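Local coordinates for protein Ton_1535 (Thermococcus onnurineus, PDB 3ZPJ) that is of unknown function but folds as an all-helical alpha-solenoid whose right-handed course includes an unusual left-handed helical turn, at residues A220-K224 against G225-Y229; V250-W253 against M254-V257; L231-I234 against K235-S239. One frame throughout, in Å; residues are numbered along the deposited sequence.

Contact 1 of 3, residues A220-K224 against G225-Y229; sequences AALLK and GKNHY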
loop_
_atom_site.group_PDB
_atom_site.type_symbol
_atom_site.label_atom_id
_atom_site.label_comp_id
_atom_site.label_asym_id
_atom_site.label_seq_id
_atom_site.Cartn_x
_atom_site.Cartn_y
_atom_site.Cartn_z
ATOM N N ALA A 220 6.851 -4.193 0.424
ATOM C CA ALA A 220 7.204 -5.153 1.482
ATOM C C ALA A 220 8.643 -5.672 1.349
ATOM O O ALA A 220 9.361 -5.818 2.335
ATOM C CB ALA A 220 6.226 -6.325 1.517
ATOM N N ALA A 221 9.068 -5.951 0.124
ATOM C CA ALA A 221 10.426 -6.424 -0.079
ATOM C C ALA A 221 11.440 -5.322 0.231
ATOM O O ALA A 221 12.476 -5.572 0.857
ATOM C CB ALA A 221 10.608 -6.943 -1.502
ATOM N N LEU A 222 11.141 -4.102 -0.202
ATOM C CA LEU A 222 12.077 -2.989 -0.041
ATOM C C LEU A 222 12.300 -2.693 1.428
ATOM O O LEU A 222 13.429 -2.451 1.865
ATOM C CB LEU A 222 11.552 -1.749 -0.760
ATOM C CG LEU A 222 11.656 -1.915 -2.276
ATOM C CD1 LEU A 222 11.156 -0.694 -3.021
ATOM C CD2 LEU A 222 13.120 -2.215 -2.648
ATOM N N LEU A 223 11.212 -2.750 2.192
ATOM C CA LEU A 223 11.258 -2.452 3.612
ATOM C C LEU A 223 12.149 -3.460 4.348
ATOM O O LEU A 223 12.874 -3.097 5.267
ATOM C CB LEU A 223 9.819 -2.415 4.179
ATOM C CG LEU A 223 9.642 -1.756 5.536
ATOM C CD1 LEU A 223 9.932 -0.267 5.419
ATOM C CD2 LEU A 223 8.227 -2.007 6.068
ATOM N N LYS A 224 12.106 -4.720 3.921
ATOM C CA LYS A 224 12.984 -5.761 4.462
ATOM C C LYS A 224 14.396 -5.627 3.940
ATOM O O LYS A 224 15.269 -6.359 4.368
ATOM C CB LYS A 224 12.520 -7.162 4.044
ATOM C CG LYS A 224 11.154 -7.572 4.543
ATOM C CD LYS A 224 10.833 -8.999 4.091
ATOM C CE LYS A 224 9.405 -9.089 3.556
ATOM N NZ LYS A 224 9.136 -10.358 2.809
ATOM N N GLY A 225 14.614 -4.747 2.967
ATOM C CA GLY A 225 15.912 -4.681 2.310
ATOM C C GLY A 225 16.194 -5.822 1.337
ATOM O O GLY A 225 17.351 -6.115 1.015
ATOM N N LYS A 226 15.147 -6.489 0.863
ATOM C CA LYS A 226 15.361 -7.540 -0.135
ATOM C C LYS A 226 15.314 -6.894 -1.517
ATOM O O LYS A 226 14.389 -7.112 -2.303
ATOM C CB LYS A 226 14.314 -8.662 -0.014
ATOM C CG LYS A 226 14.287 -9.436 1.334
ATOM C CD LYS A 226 15.655 -9.598 1.989
ATOM C CE LYS A 226 15.525 -10.136 3.431
ATOM N NZ LYS A 226 16.810 -10.141 4.205
ATOM N N ASN A 227 16.314 -6.079 -1.808
ATOM C CA ASN A 227 16.263 -5.227 -2.984
ATOM C C ASN A 227 16.245 -5.977 -4.318
ATOM O O ASN A 227 15.507 -5.619 -5.243
ATOM C CB ASN A 227 17.393 -4.202 -2.924
ATOM C CG ASN A 227 17.217 -3.245 -1.775
ATOM O OD1 ASN A 227 16.112 -2.772 -1.542
ATOM N ND2 ASN A 227 18.282 -3.008 -1.003
ATOM N N HIS A 228 17.045 -7.025 -4.403
ATOM C CA HIS A 228 17.180 -7.755 -5.646
ATOM C C HIS A 228 15.881 -8.482 -5.942
ATOM O O HIS A 228 15.468 -8.601 -7.095
ATOM C CB HIS A 228 18.392 -8.682 -5.582
ATOM C CG HIS A 228 19.695 -7.943 -5.485
ATOM N ND1 HIS A 228 19.947 -6.784 -6.192
ATOM C CD2 HIS A 228 20.810 -8.183 -4.751
ATOM C CE1 HIS A 228 21.160 -6.346 -5.905
ATOM N NE2 HIS A 228 21.705 -7.177 -5.032
ATOM N N TYR A 229 15.206 -8.913 -4.887
ATOM C CA TYR A 229 13.909 -9.559 -5.043
ATOM C C TYR A 229 12.855 -8.603 -5.633
ATOM O O TYR A 229 12.090 -8.972 -6.521
ATOM C CB TYR A 229 13.444 -10.139 -3.705
ATOM C CG TYR A 229 12.121 -10.856 -3.786
ATOM C CD1 TYR A 229 12.021 -12.115 -4.368
ATOM C CD2 TYR A 229 10.975 -10.274 -3.291
ATOM C CE1 TYR A 229 10.806 -12.774 -4.453
ATOM C CE2 TYR A 229 9.759 -10.922 -3.369
ATOM C CZ TYR A 229 9.678 -12.172 -3.949
ATOM O OH TYR A 229 8.456 -12.806 -4.015
#

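Contact 2 of 3, residues V250-W253 against M254-V257; sequences VALW and MKRV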
loop_
_atom_site.group_PDB
_atom_site.type_symbol
_atom_site.label_atom_id
_atom_site.label_comp_id
_atom_site.label_asym_id
_atom_site.label_seq_id
_atom_site.Cartn_x
_atom_site.Cartn_y
_atom_site.Cartn_z
ATOM N N VAL A 250 13.489 2.753 -7.114
ATOM C CA VAL A 250 14.100 1.824 -6.184
ATOM C C VAL A 250 15.503 2.277 -5.807
ATOM O O VAL A 250 15.874 2.252 -4.634
ATOM C CB VAL A 250 14.109 0.391 -6.727
ATOM C CG1 VAL A 250 15.152 -0.447 -6.005
ATOM C CG2 VAL A 250 12.743 -0.217 -6.542
ATOM N N ALA A 251 16.271 2.723 -6.793
ATOM C CA ALA A 251 17.612 3.226 -6.519
ATOM C C ALA A 251 17.515 4.379 -5.520
ATOM O O ALA A 251 18.324 4.495 -4.606
ATOM C CB ALA A 251 18.287 3.679 -7.795
ATOM N N LEU A 252 16.500 5.215 -5.688
ATOM C CA LEU A 252 16.321 6.370 -4.826
ATOM C C LEU A 252 16.017 5.936 -3.386
ATOM O O LEU A 252 16.490 6.532 -2.421
ATOM C CB LEU A 252 15.198 7.261 -5.371
ATOM C CG LEU A 252 15.007 8.610 -4.684
ATOM C CD1 LEU A 252 16.335 9.368 -4.632
ATOM C CD2 LEU A 252 13.952 9.407 -5.420
ATOM N N TRP A 253 15.228 4.888 -3.239
ATOM C CA TRP A 253 14.912 4.426 -1.897
ATOM C C TRP A 253 16.157 3.797 -1.257
ATOM O O TRP A 253 16.443 4.009 -0.079
ATOM C CB TRP A 253 13.728 3.450 -1.888
ATOM C CG TRP A 253 13.521 2.925 -0.518
ATOM C CD1 TRP A 253 13.866 1.692 -0.048
ATOM C CD2 TRP A 253 12.982 3.643 0.589
ATOM N NE1 TRP A 253 13.557 1.589 1.288
ATOM C CE2 TRP A 253 13.009 2.777 1.702
ATOM C CE3 TRP A 253 12.455 4.932 0.746
ATOM C CZ2 TRP A 253 12.544 3.162 2.955
ATOM C CZ3 TRP A 253 12.010 5.317 1.984
ATOM C CH2 TRP A 253 12.049 4.431 3.076
ATOM N N MET A 254 16.915 3.051 -2.051
ATOM C CA MET A 254 18.135 2.444 -1.556
ATOM C C MET A 254 19.082 3.545 -1.086
ATOM O O MET A 254 19.800 3.390 -0.089
ATOM C CB MET A 254 18.776 1.570 -2.644
ATOM C CG MET A 254 17.858 0.461 -3.137
ATOM S SD MET A 254 18.580 -0.586 -4.384
ATOM C CE MET A 254 19.950 -1.168 -3.447
ATOM N N LYS A 255 19.074 4.663 -1.806
ATOM C CA LYS A 255 19.988 5.758 -1.517
ATOM C C LYS A 255 19.629 6.358 -0.175
ATOM O O LYS A 255 20.495 6.774 0.575
ATOM C CB LYS A 255 19.902 6.824 -2.600
ATOM C CG LYS A 255 20.882 7.990 -2.462
ATOM C CD LYS A 255 20.497 9.072 -3.461
ATOM C CE LYS A 255 21.036 10.447 -3.067
ATOM N NZ LYS A 255 22.504 10.559 -3.334
ATOM N N ARG A 256 18.337 6.375 0.128
ATOM C CA ARG A 256 17.845 7.021 1.328
ATOM C C ARG A 256 17.971 6.160 2.596
ATOM O O ARG A 256 18.006 6.687 3.709
ATOM C CB ARG A 256 16.417 7.493 1.083
ATOM C CG ARG A 256 16.414 8.584 0.024
ATOM C CD ARG A 256 15.034 9.073 -0.361
ATOM N NE ARG A 256 15.131 10.283 -1.180
ATOM C CZ ARG A 256 14.101 10.856 -1.793
ATOM N NH1 ARG A 256 12.890 10.325 -1.690
ATOM N NH2 ARG A 256 14.278 11.958 -2.509
ATOM N N VAL A 257 18.048 4.845 2.424
ATOM C CA VAL A 257 18.391 3.969 3.533
ATOM C C VAL A 257 19.901 3.674 3.532
ATOM O O VAL A 257 20.373 2.681 4.071
ATOM C CB VAL A 257 17.542 2.681 3.534
ATOM C CG1 VAL A 257 16.072 3.041 3.537
ATOM C CG2 VAL A 257 17.857 1.807 2.316
#

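Contact 3 of 3, residues L231-I234 against K235-S239; sequences LAII and KKKYS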
loop_
_atom_site.group_PDB
_atom_site.type_symbol
_atom_site.label_atom_id
_atom_site.label_comp_id
_atom_site.label_asym_id
_atom_site.label_seq_id
_atom_site.Cartn_x
_atom_site.Cartn_y
_atom_site.Cartn_z
ATOM N N LEU A 231 13.509 -5.724 -7.332
ATOM C CA LEU A 231 13.969 -5.423 -8.675
ATOM C C LEU A 231 13.565 -6.535 -9.627
ATOM O O LEU A 231 13.157 -6.275 -10.759
ATOM C CB LEU A 231 15.474 -5.263 -8.660
ATOM C CG LEU A 231 15.857 -3.925 -8.053
ATOM C CD1 LEU A 231 17.370 -3.838 -7.921
ATOM C CD2 LEU A 231 15.301 -2.796 -8.926
ATOM N N ALA A 232 13.662 -7.773 -9.151
ATOM C CA ALA A 232 13.268 -8.927 -9.947
ATOM C C ALA A 232 11.797 -8.842 -10.330
ATOM O O ALA A 232 11.440 -9.112 -11.472
ATOM C CB ALA A 232 13.554 -10.219 -9.203
ATOM N N ILE A 233 10.942 -8.451 -9.384
ATOM C CA ILE A 233 9.516 -8.349 -9.681
ATOM C C ILE A 233 9.272 -7.289 -10.735
ATOM O O ILE A 233 8.480 -7.480 -11.659
ATOM C CB ILE A 233 8.693 -7.998 -8.433
ATOM C CG1 ILE A 233 8.842 -9.102 -7.384
ATOM C CG2 ILE A 233 7.243 -7.813 -8.807
ATOM C CD1 ILE A 233 8.356 -8.698 -5.997
ATOM N N ILE A 234 9.982 -6.175 -10.593
ATOM C CA ILE A 234 9.872 -5.069 -11.534
ATOM C C ILE A 234 10.222 -5.470 -12.985
ATOM O O ILE A 234 9.519 -5.073 -13.914
ATOM C CB ILE A 234 10.681 -3.848 -11.044
ATOM C CG1 ILE A 234 10.127 -3.371 -9.699
ATOM C CG2 ILE A 234 10.616 -2.723 -12.049
ATOM C CD1 ILE A 234 10.958 -2.304 -9.042
ATOM N N LYS A 235 11.264 -6.285 -13.170
ATOM C CA LYS A 235 11.613 -6.784 -14.505
ATOM C C LYS A 235 10.531 -7.704 -15.059
ATOM O O LYS A 235 10.263 -7.713 -16.257
ATOM C CB LYS A 235 12.915 -7.574 -14.474
ATOM C CG LYS A 235 14.164 -6.757 -14.319
ATOM C CD LYS A 235 15.382 -7.665 -14.464
ATOM C CE LYS A 235 16.677 -6.936 -14.136
ATOM N NZ LYS A 235 16.732 -6.418 -12.732
ATOM N N LYS A 236 9.931 -8.498 -14.184
ATOM C CA LYS A 236 8.887 -9.413 -14.607
ATOM C C LYS A 236 7.626 -8.646 -14.997
ATOM O O LYS A 236 7.041 -8.892 -16.046
ATOM C CB LYS A 236 8.577 -10.420 -13.497
ATOM C CG LYS A 236 7.298 -11.227 -13.715
ATOM C CD LYS A 236 6.739 -11.758 -12.389
ATOM C CE LYS A 236 5.297 -12.263 -12.522
ATOM N NZ LYS A 236 4.723 -12.686 -11.206
ATOM N N LYS A 237 7.221 -7.700 -14.160
ATOM C CA LYS A 237 5.915 -7.071 -14.309
ATOM C C LYS A 237 5.880 -5.780 -15.139
ATOM O O LYS A 237 4.800 -5.246 -15.411
ATOM C CB LYS A 237 5.288 -6.818 -12.930
ATOM C CG LYS A 237 4.786 -8.085 -12.239
ATOM C CD LYS A 237 3.663 -7.783 -11.246
ATOM C CE LYS A 237 3.279 -9.013 -10.437
ATOM N NZ LYS A 237 2.623 -10.068 -11.261
ATOM N N TYR A 238 7.043 -5.274 -15.534
ATOM C CA TYR A 238 7.106 -4.008 -16.264
ATOM C C TYR A 238 8.207 -4.030 -17.317
ATOM O O TYR A 238 9.204 -4.739 -17.162
ATOM C CB TYR A 238 7.368 -2.839 -15.298
ATOM C CG TYR A 238 6.317 -2.648 -14.223
ATOM C CD1 TYR A 238 5.091 -2.063 -14.514
ATOM C CD2 TYR A 238 6.552 -3.052 -12.910
ATOM C CE1 TYR A 238 4.124 -1.888 -13.526
ATOM C CE2 TYR A 238 5.593 -2.881 -11.921
ATOM C CZ TYR A 238 4.382 -2.299 -12.240
ATOM O OH TYR A 238 3.425 -2.122 -11.267
ATOM N N SER A 239 8.030 -3.255 -18.387
ATOM C CA SER A 239 9.115 -3.025 -19.345
ATOM C C SER A 239 9.145 -1.568 -19.831
ATOM O O SER A 239 8.280 -0.757 -19.465
ATOM C CB SER A 239 9.022 -3.987 -20.528
ATOM O OG SER A 239 7.774 -3.863 -21.177
#

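Contact 1 of 3, residues A220-K224 against G225-Y229
Ala221 and Lys226 meet in a helix-ending turn, a local contact where helix 216-223 stops and helix 227-237 starts. Two backbone bonds close the turn. The amide N of Lys226 donates to Ala221 O at 2.8 Å, and the donor stands tilted 31° from the carbonyl plane. The amide N of Gly225 donates to Leu222 O, also at 2.8 Å, but from above the plane of that carbonyl. Gly225 leaves helical backbone angles with a positive phi of 74°. Lys226 then forms the centre of an inverse gamma turn and sits at the N-cap position of the next helix.

The side chains fill in around this turn. Ala221 CB lies at the edge of the Tyr229 ring, in its plane, with CD2 of the ring 3.8 Å away. Tyr229 turns its CG anti to the backbone N (chi1 -179°), and this brings the ring back beside the end of the preceding helix. On the buried side, Leu222 and Asn227 cross at about a right angle. Leu222 CD2 comes to 3.2 Å from Asn227 OD1, a close approach of a methyl to an amide oxygen. Asn227 also packs on Met254 of helix 240-256. Leu222 reaches Val250 of the same helix and Leu206 of helix 194-209. On the outer side, Lys226 is bent at chi2, and its CG rests 4.0 Å from Lys224 CB. Both lysines are exposed.

The turn thus has one buried flank and one exposed flank. Its helical C-terminus, with a glycine of positive phi and two bonds back into the last turn, is a Schellman motif, here joining consecutive helices of an alpha-solenoid.

Contact 2 of 3, residues V250-W253 against M254-V257
Trp253 and Val257 pack one turn apart at the end of helix 240-256. The CG1 methyl of Val257 sits 3.3 Å above the plane of the Trp253 indole, offset toward the rim, and is 3.6 Å from Trp253 CZ2. The two side chains meet at about a right angle. Trp253 is buried, while Val257 lies at the exposed helix end. The indole also rests on Leu206 and Thr209 of helix 194-209.

The tight part continues at Met254. Its CG lies anti to the carbonyl carbon (chi1 -59°), and this lays the chain back along the previous turn, with Met254 CG only 3.1 Å from Val250 O. Met254 SD then reaches Val250 CG1 at 3.8 Å. Both residues are buried.

The solvent side carries the charges, and their polar ends are held. Arg256 is exposed, and one face of its guanidinium lies over Leu252, whose CG is 3.8 Å above the plane near its centre. Arg256 NH2 forms a salt bridge with Glu292, which probably helps to fix the rotation of the group, and the partly exposed Lys255 sends NZ to Tyr262 OH and Leu293 O.

Met254 N, Lys255 N and Arg256 N donate to Val250 O, Ala251 O and Leu252 O. Trp253 O receives a bond from Val257 N at 3.1 Å and a weak one from Arg256 N. These i to i+4 bonds, with an added i to i+3 bond, mark an alpha-helical C-terminal turn in a helical solenoid.

Contact 3 of 3, residues L231-I234 against K235-S239
Ile233 O and Lys237 N make the shortest sound bond here, at 2.8 Å. The amide N-H of Lys237 points at the oxygen with an angle of 154°. It belongs to the last turn of helix 227-237. Two like bonds precede it: Lys235 N donates to Leu231 O, and Lys236 N to Ala232 O at 3.2 Å. The next one is weak. Tyr238 N donates to Ile234 O at 3.0 Å, with an N-H angle of only 126°. Tyr238 is the first residue to leave helical backbone angles, and the poor angle fits a helix that is ending.

Ile234 and Tyr238 form the apolar pair of this turn. Ile234 CG2 stands anti to the backbone N and faces Tyr238 CD2 at 4.2 Å, a loose touch. Tyr238 also brings its CB to 3.4 Å from Ile234 O. The same oxygen lies at the edge of the ring, near its plane. Ile234 is buried, on Ile218 of helix 216-223 and on Val250 of helix 240-256. Tyr238 touches Val213 and Leu215 in the loop before helix 216-223.

Lys235 bends at chi4 (61°) and folds its NZ back beside Leu231, 4.4 Å from Leu231 CB. It lies against Arg243 and Glu247 of helix 240-256, and Glu247 may offset the repulsion from the nearby NZ of Lys268. Lys236 and Lys237 are exposed. Lys237 CG is 4.2 Å from Ile233 CG2. Lys236 extends away from the turn.

With Leu231 and Ile234 on a buried face, and Lys236 and Lys237 exposed, this is an amphipathic helix end, as in the helical hairpins of alpha-solenoids.

The three contacts lie on three successive helices, 216-223, 227-237 and 240-256, and follow the chain in the order 1, 3, 2. Contact 2 is the most buried. Contacts 1 and 3 are partly buried and share helix 227-237, one at its start and the other at its end. Val250 ties the set together: its CG2 packs on Ile234 CD1 of contact 3 and on Leu222 CD1 of contact 1. Asn227 of contact 1 also touches Met254 of contact 2. The chemistry differs with place. Contact 1 rests on backbone bonds round a glycine. Contacts 2 and 3 both lie on regular helix bonds; contact 2 adds buried aromatic and sulfur packing with a salt-bridged arginine at its surface, contact 3 exposed lysines.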